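Local coordinates for serine-tRNA ligase (Naegleria fowleri, PDB 6BLJ), which probably attaches serine to its cognate tRNA through a seryl-adenylate made from ATP, as class II aminoacyl-tRNA synthetases do, at residues Q332-E337 with T446-T451; Y371-I376 with F389-W394; E406-S411 with N442-A447. All coordinates share one frame; numbering follows the deposited sequence. Where two conformers were deposited one is given.

Interaction 1 (Q332-E337 with T446-T451); sequences QFEKIE and TATSRT. With AMP (adenosine monophosphate), chain D.
Residues 332-337 and 446-451 run antiparallel as far as Ile336 and Thr446, a hydrogen-bonded pair, and Lys335 and Ala447, a non-hydrogen-bonded pair; the second segment then turns into a helix with Ala447 as its N-cap. Ile336 N gives a bond of 2.8 Å to Thr446 O, and Thr446 N returns one to Ile336 O. The last rung already belongs to the helix: Thr448 N, in its first turn, donates to Glu334 O over 2.9 Å. Where the strands part, a water bridges them, accepting from Glu334 N, donating to Thr448 OG1, which also binds Asn225, and accepting weakly from Ser449 N.

On the nucleotide side, Phe333 carries the contact. Its chi1 of 60° sets CG between the backbone N and the carbonyl carbon and lays one ring face against the adenine, with AMP N3 3.7 Å above the ring centre. Ala447 CB meets the same ring obliquely, 3.9 Å from Phe333 CD2, and also touches the ribose at AMP C1' (3.5 Å). From the helix, the guanidinium of Arg450 places a face over AMP C2' of the ribose, near the rim of the group, and NH2 reaches AMP C4, so the adenine lies between Phe333 and Arg450. Lys335 passes its CD by Ala447 CB, then bends at chi3 and chi4 to bring NZ to Glu337 OE1 (2.9 Å), above the carboxylate plane; Thr283 also binds NZ. On the other face, Ile336 CG1 and Thr446 CG2 lie side by side.

This platform fits the class II synthetase core, whose largely antiparallel sheet holds the adenylate. Strand 304-313 pairs with the far edge of 332-337, helix 220-238 covers Ile336 and Thr446, and Tyr245 of the second subunit binds Glu334.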
loop_
_atom_site.group_PDB
_atom_site.type_symbol
_atom_site.label_atom_id
_atom_site.label_comp_id
_atom_site.label_asym_id
_atom_site.label_seq_id
_atom_site.Cartn_x
_atom_site.Cartn_y
_atom_site.Cartn_z
ATOM N N GLN A 332 -7.905 14.468 7.071
ATOM C CA GLN A 332 -9.255 14.845 6.658
ATOM C C GLN A 332 -9.443 16.342 6.864
ATOM O O GLN A 332 -9.328 16.829 7.996
ATOM C CB GLN A 332 -10.288 14.050 7.472
ATOM C CG GLN A 332 -11.742 14.421 7.254
ATOM C CD GLN A 332 -12.643 13.769 8.306
ATOM O OE1 GLN A 332 -12.531 12.577 8.585
ATOM N NE2 GLN A 332 -13.505 14.561 8.917
ATOM N N PHE A 333 -9.750 17.063 5.786
ATOM C CA PHE A 333 -9.971 18.504 5.884
ATOM C C PHE A 333 -10.815 18.968 4.699
ATOM O O PHE A 333 -10.838 18.330 3.637
ATOM C CB PHE A 333 -8.628 19.260 5.945
ATOM C CG PHE A 333 -7.738 19.031 4.733
ATOM C CD1 PHE A 333 -6.906 17.925 4.670
ATOM C CD2 PHE A 333 -7.739 19.920 3.667
ATOM C CE1 PHE A 333 -6.068 17.706 3.564
ATOM C CE2 PHE A 333 -6.918 19.705 2.555
ATOM C CZ PHE A 333 -6.075 18.586 2.513
ATOM N N GLU A 334 -11.522 20.086 4.889
ATOM C CA GLU A 334 -12.276 20.684 3.790
ATOM C C GLU A 334 -11.421 21.702 3.063
ATOM O O GLU A 334 -10.580 22.379 3.665
ATOM C CB GLU A 334 -13.572 21.362 4.269
ATOM C CG GLU A 334 -14.679 20.379 4.612
ATOM C CD GLU A 334 -14.400 19.600 5.903
ATOM O OE1 GLU A 334 -14.115 20.246 6.945
ATOM O OE2 GLU A 334 -14.485 18.354 5.880
ATOM N N LYS A 335 -11.630 21.800 1.748
ATOM C CA LYS A 335 -10.835 22.720 0.949
ATOM C C LYS A 335 -11.685 23.309 -0.174
ATOM O O LYS A 335 -12.404 22.585 -0.876
ATOM C CB LYS A 335 -9.577 22.031 0.381
ATOM C CG LYS A 335 -8.701 22.986 -0.468
ATOM C CD LYS A 335 -7.304 22.419 -0.776
ATOM C CE LYS A 335 -7.318 21.109 -1.578
ATOM N NZ LYS A 335 -8.140 21.183 -2.822
ATOM N N ILE A 336 -11.606 24.625 -0.325
ATOM C CA ILE A 336 -12.207 25.330 -1.455
ATOM C C ILE A 336 -11.103 25.581 -2.468
ATOM O O ILE A 336 -10.058 26.160 -2.129
ATOM C CB ILE A 336 -12.854 26.653 -1.018
ATOM C CG1 ILE A 336 -13.812 26.429 0.165
ATOM C CG2 ILE A 336 -13.523 27.341 -2.221
ATOM C CD1 ILE A 336 -14.921 25.451 -0.085
ATOM N N GLU A 337 -11.333 25.146 -3.703
ATOM C CA GLU A 337 -10.315 25.047 -4.739
ATOM C C GLU A 337 -10.722 25.868 -5.961
ATOM O O GLU A 337 -11.894 25.860 -6.364
ATOM C CB GLU A 337 -10.111 23.558 -5.123
ATOM C CG GLU A 337 -9.044 23.293 -6.183
ATOM C CD GLU A 337 -7.631 23.304 -5.607
ATOM O OE1 GLU A 337 -7.473 23.514 -4.380
ATOM O OE2 GLU A 337 -6.678 23.082 -6.382
ATOM N N THR A 446 -8.845 28.060 0.046
ATOM C CA THR A 446 -8.598 27.841 1.466
ATOM C C THR A 446 -8.842 26.383 1.838
ATOM O O THR A 446 -9.892 25.810 1.530
ATOM C CB THR A 446 -9.459 28.791 2.331
ATOM O OG1 THR A 446 -9.225 28.537 3.719
ATOM C CG2 THR A 446 -10.962 28.638 2.055
ATOM N N ALA A 447 -7.849 25.793 2.499
ATOM C CA ALA A 447 -8.006 24.544 3.225
ATOM C C ALA A 447 -8.273 24.915 4.683
ATOM O O ALA A 447 -7.429 25.549 5.325
ATOM C CB ALA A 447 -6.751 23.683 3.078
ATOM N N THR A 448 -9.459 24.567 5.194
ATOM C CA THR A 448 -9.952 25.345 6.327
ATOM C C THR A 448 -9.292 24.975 7.655
ATOM O O THR A 448 -9.100 25.866 8.485
ATOM C CB THR A 448 -11.485 25.255 6.422
ATOM O OG1 THR A 448 -11.891 23.888 6.591
ATOM C CG2 THR A 448 -12.135 25.841 5.150
ATOM N N SER A 449 -8.910 23.709 7.889
ATOM C CA SER A 449 -8.306 23.391 9.190
ATOM C C SER A 449 -6.970 24.114 9.379
ATOM O O SER A 449 -6.706 24.672 10.453
ATOM C CB SER A 449 -8.167 21.871 9.373
ATOM O OG SER A 449 -7.038 21.302 8.710
ATOM N N ARG A 450 -6.135 24.165 8.334
ATOM C CA ARG A 450 -4.875 24.901 8.441
ATOM C C ARG A 450 -5.097 26.420 8.442
ATOM O O ARG A 450 -4.342 27.157 9.091
ATOM C CB ARG A 450 -3.919 24.495 7.313
ATOM C CG ARG A 450 -2.486 25.058 7.443
ATOM C CD ARG A 450 -1.553 24.519 6.362
ATOM N NE ARG A 450 -1.351 23.073 6.495
ATOM C CZ ARG A 450 -0.465 22.381 5.786
ATOM N NH1 ARG A 450 0.318 23.012 4.903
ATOM N NH2 ARG A 450 -0.334 21.071 5.990
ATOM N N THR A 451 -6.081 26.919 7.681
ATOM C CA THR A 451 -6.401 28.347 7.751
ATOM C C THR A 451 -6.930 28.722 9.137
ATOM O O THR A 451 -6.598 29.793 9.659
ATOM C CB THR A 451 -7.392 28.734 6.637
ATOM O OG1 THR A 451 -6.783 28.526 5.355
ATOM C CG2 THR A 451 -7.829 30.203 6.726
HETATM P P AMP D . -1.405 20.523 -2.022
HETATM O O1P AMP D . -0.419 19.511 -1.437
HETATM O O2P AMP D . -2.543 20.033 -2.827
HETATM O O3P AMP D . -0.608 21.605 -2.738
HETATM O "O5'" AMP D . -2.049 21.250 -0.759
HETATM C "C5'" AMP D . -2.914 22.368 -0.909
HETATM C "C4'" AMP D . -3.202 23.003 0.435
HETATM O "O4'" AMP D . -4.036 22.120 1.228
HETATM C "C3'" AMP D . -1.990 23.252 1.306
HETATM O "O3'" AMP D . -1.322 24.456 0.978
HETATM C "C2'" AMP D . -2.569 23.245 2.709
HETATM O "O2'" AMP D . -3.186 24.491 2.987
HETATM C "C1'" AMP D . -3.658 22.183 2.584
HETATM N N9 AMP D . -3.211 20.836 3.017
HETATM C C8 AMP D . -2.438 19.964 2.294
HETATM N N7 AMP D . -2.192 18.831 2.912
HETATM C C5 AMP D . -2.851 18.964 4.124
HETATM C C6 AMP D . -2.981 18.106 5.235
HETATM N N6 AMP D . -2.470 16.864 5.289
HETATM N N1 AMP D . -3.678 18.558 6.298
HETATM C C2 AMP D . -4.233 19.775 6.236
HETATM N N3 AMP D . -4.202 20.661 5.236
HETATM C C4 AMP D . -3.484 20.199 4.205
HETATM O O HOH W 1 -10.858 21.556 7.096
#

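Interaction 2 (Y371-I376 with F389-W394)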
loop_
_atom_site.group_PDB
_atom_site.type_symbol
_atom_site.label_atom_id
_atom_site.label_comp_id
_atom_site.label_asym_id
_atom_site.label_seq_id
_atom_site.Cartn_x
_atom_site.Cartn_y
_atom_site.Cartn_z
ATOM N N TYR A 371 1.293 37.140 4.636
ATOM C CA TYR A 371 1.803 36.023 3.849
ATOM C C TYR A 371 2.966 36.489 2.977
ATOM O O TYR A 371 3.263 37.683 2.868
ATOM C CB TYR A 371 0.707 35.388 2.976
ATOM C CG TYR A 371 0.181 36.312 1.928
ATOM C CD1 TYR A 371 -0.963 37.075 2.156
ATOM C CD2 TYR A 371 0.857 36.488 0.729
ATOM C CE1 TYR A 371 -1.425 37.964 1.207
ATOM C CE2 TYR A 371 0.398 37.376 -0.224
ATOM C CZ TYR A 371 -0.752 38.095 0.010
ATOM O OH TYR A 371 -1.200 38.987 -0.947
ATOM N N ARG A 372 3.594 35.516 2.315
ATOM C CA ARG A 372 4.536 35.797 1.246
ATOM C C ARG A 372 4.235 34.844 0.099
ATOM O O ARG A 372 3.743 33.727 0.314
ATOM C CB ARG A 372 6.002 35.660 1.729
ATOM C CG ARG A 372 6.392 34.222 2.155
ATOM C CD ARG A 372 7.766 34.159 2.841
ATOM N NE ARG A 372 8.226 32.778 3.037
ATOM C CZ ARG A 372 9.378 32.448 3.627
ATOM N NH1 ARG A 372 10.176 33.401 4.072
ATOM N NH2 ARG A 372 9.739 31.172 3.766
ATOM N N VAL A 373 4.525 35.298 -1.118
ATOM C CA VAL A 373 4.371 34.498 -2.332
ATOM C C VAL A 373 5.727 33.908 -2.674
ATOM O O VAL A 373 6.727 34.634 -2.720
ATOM C CB VAL A 373 3.851 35.353 -3.500
ATOM C CG1 VAL A 373 3.692 34.502 -4.757
ATOM C CG2 VAL A 373 2.560 36.043 -3.123
ATOM N N VAL A 374 5.768 32.608 -2.950
ATOM C CA VAL A 374 7.039 31.929 -3.164
ATOM C C VAL A 374 7.003 31.159 -4.475
ATOM O O VAL A 374 6.005 30.522 -4.838
ATOM C CB VAL A 374 7.428 31.005 -1.993
ATOM C CG1 VAL A 374 7.560 31.825 -0.705
ATOM C CG2 VAL A 374 6.425 29.901 -1.826
ATOM N N ASN A 375 8.118 31.259 -5.205
ATOM C CA ASN A 375 8.317 30.647 -6.516
ATOM C C ASN A 375 9.042 29.318 -6.299
ATOM O O ASN A 375 10.220 29.304 -5.927
ATOM C CB ASN A 375 9.121 31.606 -7.399
ATOM C CG ASN A 375 9.302 31.104 -8.822
ATOM O OD1 ASN A 375 8.811 30.038 -9.192
ATOM N ND2 ASN A 375 9.992 31.895 -9.637
ATOM N N ILE A 376 8.335 28.208 -6.519
ATOM C CA ILE A 376 8.819 26.879 -6.141
ATOM C C ILE A 376 9.896 26.417 -7.116
ATOM O O ILE A 376 9.697 26.435 -8.340
ATOM C CB ILE A 376 7.658 25.865 -6.083
ATOM C CG1 ILE A 376 6.614 26.272 -5.034
ATOM C CG2 ILE A 376 8.176 24.456 -5.740
ATOM C CD1 ILE A 376 7.164 26.317 -3.617
ATOM N N PHE A 389 3.374 28.572 -7.758
ATOM C CA PHE A 389 3.497 29.573 -6.703
ATOM C C PHE A 389 2.798 29.041 -5.459
ATOM O O PHE A 389 1.683 28.513 -5.549
ATOM C CB PHE A 389 2.851 30.910 -7.094
ATOM C CG PHE A 389 3.770 31.873 -7.822
ATOM C CD1 PHE A 389 5.042 31.500 -8.217
ATOM C CD2 PHE A 389 3.338 33.161 -8.111
ATOM C CE1 PHE A 389 5.875 32.405 -8.891
ATOM C CE2 PHE A 389 4.161 34.070 -8.781
ATOM C CZ PHE A 389 5.425 33.690 -9.174
ATOM N N ASP A 390 3.438 29.180 -4.306
ATOM C CA ASP A 390 2.762 28.947 -3.040
ATOM C C ASP A 390 2.550 30.271 -2.320
ATOM O O ASP A 390 3.329 31.218 -2.482
ATOM C CB ASP A 390 3.563 28.032 -2.106
ATOM C CG ASP A 390 3.573 26.577 -2.562
ATOM O OD1 ASP A 390 3.062 26.288 -3.669
ATOM O OD2 ASP A 390 4.103 25.740 -1.803
ATOM N N LEU A 391 1.477 30.335 -1.539
ATOM C CA LEU A 391 1.296 31.381 -0.539
ATOM C C LEU A 391 1.629 30.773 0.810
ATOM O O LEU A 391 1.003 29.785 1.214
ATOM C CB LEU A 391 -0.132 31.929 -0.507
ATOM C CG LEU A 391 -0.733 32.689 -1.678
ATOM C CD1 LEU A 391 -2.043 33.342 -1.235
ATOM C CD2 LEU A 391 0.239 33.726 -2.157
ATOM N N GLU A 392 2.627 31.338 1.488
ATOM C CA GLU A 392 3.029 30.905 2.821
ATOM C C GLU A 392 2.598 31.978 3.809
ATOM O O GLU A 392 2.998 33.139 3.677
ATOM C CB GLU A 392 4.541 30.668 2.898
ATOM C CG GLU A 392 5.059 29.555 1.952
ATOM C CD GLU A 392 6.561 29.331 2.081
ATOM O OE1 GLU A 392 7.273 30.210 2.635
ATOM O OE2 GLU A 392 7.036 28.298 1.591
ATOM N N ALA A 393 1.786 31.595 4.790
ATOM C CA ALA A 393 1.249 32.540 5.756
ATOM C C ALA A 393 2.094 32.567 7.024
ATOM O O ALA A 393 2.817 31.622 7.343
ATOM C CB ALA A 393 -0.197 32.197 6.112
ATOM N N TRP A 394 1.973 33.679 7.743
ATOM C CA TRP A 394 2.667 33.919 9.004
ATOM C C TRP A 394 1.988 33.187 10.161
ATOM O O TRP A 394 0.785 33.355 10.394
ATOM C CB TRP A 394 2.676 35.433 9.255
ATOM C CG TRP A 394 3.277 35.930 10.521
ATOM C CD1 TRP A 394 2.613 36.513 11.574
ATOM C CD2 TRP A 394 4.667 35.938 10.871
ATOM N NE1 TRP A 394 3.509 36.873 12.558
ATOM C CE2 TRP A 394 4.774 36.525 12.154
ATOM C CE3 TRP A 394 5.833 35.495 10.232
ATOM C CZ2 TRP A 394 6.001 36.692 12.800
ATOM C CZ3 TRP A 394 7.052 35.658 10.879
ATOM C CH2 TRP A 394 7.123 36.255 12.153
#
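Tyr371 to Asn375 pair with Ala393 to Phe389 as antiparallel strands whose axes come within 4.6 Å, joined by reciprocal backbone bonds between Arg372 and Glu392 and between Val374 and Asp390. The face bearing Tyr371, Val373, Leu391 and Phe389 is the tightly packed one. Val373 CG2 and Leu391 CD2 approach to 3.4 Å, a closeness that is doubtful because Leu391 has two conformers. The same CD2 meets the Tyr371 ring obliquely, 4.0 Å from CD2 of that residue. Val373 directs its other branch to Phe389, CG1 to CD2 at 3.6 Å, while Asn375 OD1 lies in plane at the ring's edge, the amide turned 67° from the ring; Asn375 ND2 is held by Thr157. Helix 348-366 packs on this face: Leu391 touches Ile357, Phe353 meets Phe389 edge-to-face, and Glu361 binds Tyr371 OH.

The two strands form a beta hairpin within the largely antiparallel sheet of the class II synthetase core; strand 168-173 flanks one side and strand 404-412 the other.

The opposite face is looser and, around Arg372 and Glu392, partly open to solvent. With its chain extended from CG to NE, Arg372 approaches Glu392 side-on, and both its NE (2.8 Å) and NH2 (2.9 Å) donate to the single oxygen Glu392 OE1. That oxygen lies only 3° out of the guanidinium plane, but the carboxylate is turned 31° from it. Val374 crosses Glu392 at about a right angle, CG1 3.7 Å from Glu392 OE1. Further along, Val374 CG2 lies near Asp390 CB in one of its conformers, and Ile376 CD1 rests 3.6 Å from Asp390 OD2, whose carboxylate also forms a salt bridge with Lys388.

Interaction 3 (E406-S411 with N442-A447); sequences ELVSCS and NSTLTA. With AMP (adenosine monophosphate), chain D.
An antiparallel strand pairing that opens into the nucleotide pocket joins residues 406-411 to 442-447 in the class II core. At its regular end, Ser411 and Asn442 exchange backbone bonds, and Ser411 N reaches Asn442 O over 2.9 Å. The next pair, Cys410 and Ser443, is non-hydrogen-bonded; Ser443 OG lies against Cys410 CB at 3.2 Å and donates to Thr444 O.

Toward AMP a side chain replaces a backbone acceptor. Thr444 N donates to Ser409 O, but Ser409 N bonds Thr444 OG1 (3.2 Å, 171° at the hydrogen), which a chi1 of -38° places beside the threonine's own backbone N, within reach of that donor. CG2 of Thr444 meets Leu407 O, and Val408 CG1 packs on Thr444 O. Beyond, the strands separate, and a water bridges Leu407 O and Ala447 N.

The nucleotide is held along this opening: AMP O2' donates to Leu407 O (2.8 Å), and Ser409 OG donates to the phosphate oxygen AMP O3P (2.6 Å). A second water joins Ser409 OG to Ser411 OG, and weakly to Asn442 ND2, which also binds Glu337.

Leu407 and Val408 form a classic beta bulge against Leu391 of strand 387-394, Leu445 and Thr446 another against Ile336 of strand 332-342. Helix 348-366 covers Val408 and Ser443, and helix 220-238 packs on Leu445.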
loop_
_atom_site.group_PDB
_atom_site.type_symbol
_atom_site.label_atom_id
_atom_site.label_comp_id
_atom_site.label_asym_id
_atom_site.label_seq_id
_atom_site.Cartn_x
_atom_site.Cartn_y
_atom_site.Cartn_z
ATOM N N GLU A 406 3.141 27.004 4.178
ATOM C CA GLU A 406 2.270 27.020 3.013
ATOM C C GLU A 406 0.803 26.855 3.409
ATOM O O GLU A 406 0.442 25.990 4.216
ATOM C CB GLU A 406 2.698 25.921 2.026
ATOM C CG GLU A 406 2.406 24.490 2.447
ATOM C CD GLU A 406 3.383 23.925 3.472
ATOM O OE1 GLU A 406 4.284 24.662 3.932
ATOM O OE2 GLU A 406 3.241 22.726 3.820
ATOM N N LEU A 407 -0.040 27.723 2.847
ATOM C CA LEU A 407 -1.496 27.635 2.919
ATOM C C LEU A 407 -2.129 27.372 1.560
ATOM O O LEU A 407 -3.265 26.878 1.504
ATOM C CB LEU A 407 -2.107 28.950 3.446
ATOM C CG LEU A 407 -2.081 29.279 4.930
ATOM C CD1 LEU A 407 -3.031 30.447 5.233
ATOM C CD2 LEU A 407 -2.481 28.052 5.686
ATOM N N VAL A 408 -1.436 27.738 0.483
ATOM C CA VAL A 408 -1.959 27.748 -0.882
ATOM C C VAL A 408 -0.865 27.265 -1.819
ATOM O O VAL A 408 0.300 27.642 -1.670
ATOM C CB VAL A 408 -2.423 29.161 -1.293
ATOM C CG1 VAL A 408 -2.602 29.262 -2.820
ATOM C CG2 VAL A 408 -3.711 29.539 -0.569
ATOM N N SER A 409 -1.236 26.419 -2.778
ATOM C CA SER A 409 -0.409 26.143 -3.940
ATOM C C SER A 409 -1.219 26.434 -5.202
ATOM O O SER A 409 -2.422 26.141 -5.269
ATOM C CB SER A 409 0.085 24.690 -3.925
ATOM O OG SER A 409 -1.024 23.824 -4.019
ATOM N N CYS A 410 -0.550 27.013 -6.196
ATOM C CA CYS A 410 -1.171 27.453 -7.444
ATOM C C CYS A 410 -0.269 27.002 -8.584
ATOM O O CYS A 410 0.911 27.365 -8.606
ATOM C CB CYS A 410 -1.341 28.981 -7.443
ATOM S SG CYS A 410 -1.933 29.751 -8.977
ATOM N N SER A 411 -0.804 26.204 -9.511
ATOM C CA SER A 411 -0.002 25.580 -10.560
ATOM C C SER A 411 -0.641 25.767 -11.930
ATOM O O SER A 411 -1.865 25.632 -12.085
ATOM C CB SER A 411 0.170 24.064 -10.320
ATOM O OG SER A 411 0.758 23.804 -9.060
ATOM N N ASN A 442 -4.876 24.847 -11.394
ATOM C CA ASN A 442 -5.568 24.758 -10.117
ATOM C C ASN A 442 -4.827 25.580 -9.073
ATOM O O ASN A 442 -3.610 25.755 -9.145
ATOM C CB ASN A 442 -5.690 23.309 -9.620
ATOM C CG ASN A 442 -4.352 22.723 -9.213
ATOM O OD1 ASN A 442 -3.597 22.236 -10.045
ATOM N ND2 ASN A 442 -4.053 22.779 -7.925
ATOM N N SER A 443 -5.583 26.084 -8.104
ATOM C CA SER A 443 -5.034 26.820 -6.977
ATOM C C SER A 443 -5.951 26.685 -5.774
ATOM O O SER A 443 -7.153 26.934 -5.880
ATOM C CB SER A 443 -4.852 28.308 -7.301
ATOM O OG SER A 443 -4.320 28.971 -6.162
ATOM N N THR A 444 -5.374 26.327 -4.633
ATOM C CA THR A 444 -6.092 26.454 -3.376
ATOM C C THR A 444 -6.699 27.843 -3.245
ATOM O O THR A 444 -6.067 28.841 -3.586
ATOM C CB THR A 444 -5.155 26.264 -2.185
ATOM O OG1 THR A 444 -4.195 25.238 -2.461
ATOM C CG2 THR A 444 -5.972 25.965 -0.911
ATOM N N LEU A 445 -7.934 27.909 -2.754
ATOM C CA LEU A 445 -8.376 29.133 -2.104
ATOM C C LEU A 445 -8.167 29.012 -0.600
ATOM O O LEU A 445 -7.365 29.753 -0.025
ATOM C CB LEU A 445 -9.844 29.478 -2.409
ATOM C CG LEU A 445 -10.179 30.930 -2.010
ATOM C CD1 LEU A 445 -9.493 31.935 -2.961
ATOM C CD2 LEU A 445 -11.656 31.216 -1.962
ATOM N N THR A 446 -8.845 28.060 0.046
ATOM C CA THR A 446 -8.598 27.841 1.466
ATOM C C THR A 446 -8.842 26.383 1.838
ATOM O O THR A 446 -9.892 25.810 1.530
ATOM C CB THR A 446 -9.459 28.791 2.331
ATOM O OG1 THR A 446 -9.225 28.537 3.719
ATOM C CG2 THR A 446 -10.962 28.638 2.055
ATOM N N ALA A 447 -7.849 25.793 2.499
ATOM C CA ALA A 447 -8.006 24.544 3.225
ATOM C C ALA A 447 -8.273 24.915 4.683
ATOM O O ALA A 447 -7.429 25.549 5.325
ATOM C CB ALA A 447 -6.751 23.683 3.078
HETATM P P AMP D . -1.405 20.523 -2.022
HETATM O O1P AMP D . -0.419 19.511 -1.437
HETATM O O2P AMP D . -2.543 20.033 -2.827
HETATM O O3P AMP D . -0.608 21.605 -2.738
HETATM O "O5'" AMP D . -2.049 21.250 -0.759
HETATM C "C5'" AMP D . -2.914 22.368 -0.909
HETATM C "C4'" AMP D . -3.202 23.003 0.435
HETATM O "O4'" AMP D . -4.036 22.120 1.228
HETATM C "C3'" AMP D . -1.990 23.252 1.306
HETATM O "O3'" AMP D . -1.322 24.456 0.978
HETATM C "C2'" AMP D . -2.569 23.245 2.709
HETATM O "O2'" AMP D . -3.186 24.491 2.987
HETATM C "C1'" AMP D . -3.658 22.183 2.584
HETATM N N9 AMP D . -3.211 20.836 3.017
HETATM C C8 AMP D . -2.438 19.964 2.294
HETATM N N7 AMP D . -2.192 18.831 2.912
HETATM C C5 AMP D . -2.851 18.964 4.124
HETATM C C6 AMP D . -2.981 18.106 5.235
HETATM N N6 AMP D . -2.470 16.864 5.289
HETATM N N1 AMP D . -3.678 18.558 6.298
HETATM C C2 AMP D . -4.233 19.775 6.236
HETATM N N3 AMP D . -4.202 20.661 5.236
HETATM C C4 AMP D . -3.484 20.199 4.205
HETATM O O HOH W 2 -5.502 27.386 3.040
HETATM O O HOH W 3 -1.201 23.537 -7.221
#

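In the fold
All three interactions belong to one sheet, in the strand order 371-375, 387-394, 404-412, 436-447 and 332-342. Interactions 1 and 3 share Thr446 and Ala447, with centres about 9 Å apart, and both touch AMP: one mainly on its base and ribose, the other on its ribose and phosphate. Leu445 N and Ile336 O, 2.8 Å apart, probably join them by a hydrogen bond. Interaction 2, about 10 Å from interaction 3 between centres, continues the sheet through probable bonds such as Cys410 N to Phe389 O (2.8 Å). It does not touch interaction 1, and the Asp390 side chain, packed against Ser409 of the adjacent strand, remains about 6 Å from AMP.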